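Local coordinates for segregation and condensation protein A (Bacillus subtilis, PDB 5H66), which is a kleisin-family subunit that probably bridges the SMC heads in the bacterial condensin complex, and so takes part in chromosome segregation and condensation, at residues C[28-33]-C[44-49]. Sequence-based numbering, arbitrary orientation.
Sequences INFMDL and VTFLAV
Phe30 drives its ring from the turn after strand 28-29 into the side of helix 39-54, against Thr45, Phe46 and Val49. From CB, CG sits anti to the backbone N (chi1 178°), a setting that places the ring's CE1-CZ end against the helix. Phe30 CD1 is the first atom to touch, 4.1 Å from Val49 CG2. Phe30 CE1 meets two methyls, Thr45 CG2 at 3.6 Å and Val49 CG2 at 3.8 Å. At the tip, Phe30 CZ reaches the helix backbone, 3.8 Å from Phe46 N, and also meets Phe46 CB. Val49 CG2 and Phe46 N approach the rim of the ring, close to level with it, whereas the Thr45 methyl comes in obliquely. Leu33 extends the apolar patch, its CD1 resting 4.2 Å from Val49 CG2. Thr45 turns CG2 to Phe30 while its OG1 is hydrogen-bonded to His41 O, one helical turn back. In the turn itself, Met31 N donates to Asn29 OD1 (2.8 Å), an Asx turn; Ile71 of strand 69-73 packs on both Phe30 and Leu33. Cut back to an alanine, Phe30 would probably leave the Thr45 and Val49 methyls without their shared partner and open a gap between turn and helix. With no hydrogen bond between the segments, this buried junction between the turn after strand 28-29 and helix 39-54, in the winged-helix-like C-terminal domain of the kleisin, depends on shape and apolar burial.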
loop_
_atom_site.group_PDB
_atom_site.type_symbol
_atom_site.label_atom_id
_atom_site.label_comp_id
_atom_site.label_asym_id
_atom_site.label_seq_id
_atom_site.Cartn_x
_atom_site.Cartn_y
_atom_site.Cartn_z
ATOM N N ILE C 28 -34.513 -6.060 -12.238
ATOM C CA ILE C 28 -33.708 -6.748 -13.243
ATOM C C ILE C 28 -32.492 -7.335 -12.542
ATOM O O ILE C 28 -31.812 -6.646 -11.775
ATOM C CB ILE C 28 -33.263 -5.826 -14.397
ATOM C CG1 ILE C 28 -32.992 -4.412 -13.884
ATOM C CG2 ILE C 28 -34.281 -5.833 -15.530
ATOM C CD1 ILE C 28 -32.435 -3.483 -14.933
ATOM N N ASN C 29 -32.230 -8.616 -12.787
ATOM C CA ASN C 29 -30.971 -9.207 -12.360
ATOM C C ASN C 29 -29.834 -8.614 -13.183
ATOM O O ASN C 29 -29.970 -8.402 -14.391
ATOM C CB ASN C 29 -31.020 -10.726 -12.521
ATOM C CG ASN C 29 -29.802 -11.419 -11.943
ATOM O OD1 ASN C 29 -28.690 -11.287 -12.455
ATOM N ND2 ASN C 29 -30.009 -12.173 -10.869
ATOM N N PHE C 30 -28.714 -8.327 -12.514
ATOM C CA PHE C 30 -27.571 -7.727 -13.198
ATOM C C PHE C 30 -27.120 -8.581 -14.377
ATOM O O PHE C 30 -26.853 -8.061 -15.466
ATOM C CB PHE C 30 -26.422 -7.519 -12.206
ATOM C CG PHE C 30 -25.170 -6.957 -12.826
ATOM C CD1 PHE C 30 -25.013 -5.589 -12.985
ATOM C CD2 PHE C 30 -24.146 -7.796 -13.237
ATOM C CE1 PHE C 30 -23.863 -5.068 -13.549
ATOM C CE2 PHE C 30 -22.994 -7.282 -13.805
ATOM C CZ PHE C 30 -22.852 -5.915 -13.959
ATOM N N MET C 31 -27.044 -9.899 -14.180
ATOM C CA MET C 31 -26.622 -10.796 -15.248
ATOM C C MET C 31 -27.591 -10.787 -16.423
ATOM O O MET C 31 -27.217 -11.196 -17.528
ATOM C CB MET C 31 -26.465 -12.216 -14.703
ATOM C CG MET C 31 -25.473 -12.339 -13.554
ATOM S SD MET C 31 -23.822 -11.727 -13.956
ATOM C CE MET C 31 -23.257 -13.017 -15.062
ATOM N N ASP C 32 -28.826 -10.331 -16.210
ATOM C CA ASP C 32 -29.825 -10.271 -17.268
ATOM C C ASP C 32 -29.911 -8.908 -17.935
ATOM O O ASP C 32 -30.502 -8.806 -19.015
ATOM C CB ASP C 32 -31.205 -10.651 -16.716
ATOM C CG ASP C 32 -31.303 -12.121 -16.359
ATOM O OD1 ASP C 32 -30.744 -12.949 -17.110
ATOM O OD2 ASP C 32 -31.936 -12.445 -15.329
ATOM N N LEU C 33 -29.336 -7.869 -17.315
ATOM C CA LEU C 33 -29.310 -6.534 -17.909
ATOM C C LEU C 33 -28.866 -6.568 -19.362
ATOM O O LEU C 33 -29.331 -5.762 -20.178
ATOM C CB LEU C 33 -28.382 -5.627 -17.103
ATOM C CG LEU C 33 -29.007 -4.426 -16.404
ATOM C CD1 LEU C 33 -27.927 -3.629 -15.699
ATOM C CD2 LEU C 33 -29.740 -3.562 -17.415
ATOM N N VAL C 44 -17.637 -2.781 -17.912
ATOM C CA VAL C 44 -18.206 -1.469 -18.209
ATOM C C VAL C 44 -19.627 -1.360 -17.670
ATOM O O VAL C 44 -20.031 -0.310 -17.156
ATOM C CB VAL C 44 -18.153 -1.192 -19.721
ATOM C CG1 VAL C 44 -18.774 0.163 -20.033
ATOM C CG2 VAL C 44 -16.719 -1.258 -20.212
ATOM N N THR C 45 -20.409 -2.434 -17.783
ATOM C CA THR C 45 -21.733 -2.457 -17.168
ATOM C C THR C 45 -21.638 -2.244 -15.664
ATOM O O THR C 45 -22.365 -1.424 -15.092
ATOM C CB THR C 45 -22.425 -3.783 -17.477
ATOM O OG1 THR C 45 -22.479 -3.973 -18.897
ATOM C CG2 THR C 45 -23.836 -3.803 -16.901
ATOM N N PHE C 46 -20.735 -2.976 -15.010
ATOM C CA PHE C 46 -20.543 -2.826 -13.570
ATOM C C PHE C 46 -20.206 -1.385 -13.210
ATOM O O PHE C 46 -20.788 -0.815 -12.279
ATOM C CB PHE C 46 -19.443 -3.780 -13.099
ATOM C CG PHE C 46 -19.341 -3.907 -11.604
ATOM C CD1 PHE C 46 -20.250 -4.676 -10.893
ATOM C CD2 PHE C 46 -18.318 -3.278 -10.913
ATOM C CE1 PHE C 46 -20.150 -4.807 -9.511
ATOM C CE2 PHE C 46 -18.210 -3.402 -9.538
ATOM C CZ PHE C 46 -19.130 -4.168 -8.834
ATOM N N LEU C 47 -19.276 -0.773 -13.947
ATOM C CA LEU C 47 -18.942 0.627 -13.696
ATOM C C LEU C 47 -20.122 1.547 -13.982
ATOM O O LEU C 47 -20.298 2.566 -13.299
ATOM C CB LEU C 47 -17.735 1.036 -14.542
ATOM C CG LEU C 47 -16.428 0.299 -14.226
ATOM C CD1 LEU C 47 -15.337 0.654 -15.225
ATOM C CD2 LEU C 47 -15.980 0.605 -12.794
ATOM N N ALA C 48 -20.930 1.212 -14.993
ATOM C CA ALA C 48 -22.114 2.010 -15.293
ATOM C C ALA C 48 -23.094 1.988 -14.129
ATOM O O ALA C 48 -23.614 3.033 -13.720
ATOM C CB ALA C 48 -22.781 1.498 -16.570
ATOM N N VAL C 49 -23.347 0.800 -13.573
ATOM C CA VAL C 49 -24.290 0.679 -12.463
ATOM C C VAL C 49 -23.807 1.475 -11.256
ATOM O O VAL C 49 -24.593 2.167 -10.599
ATOM C CB VAL C 49 -24.519 -0.804 -12.115
ATOM C CG1 VAL C 49 -25.427 -0.926 -10.908
ATOM C CG2 VAL C 49 -25.116 -1.539 -13.300
#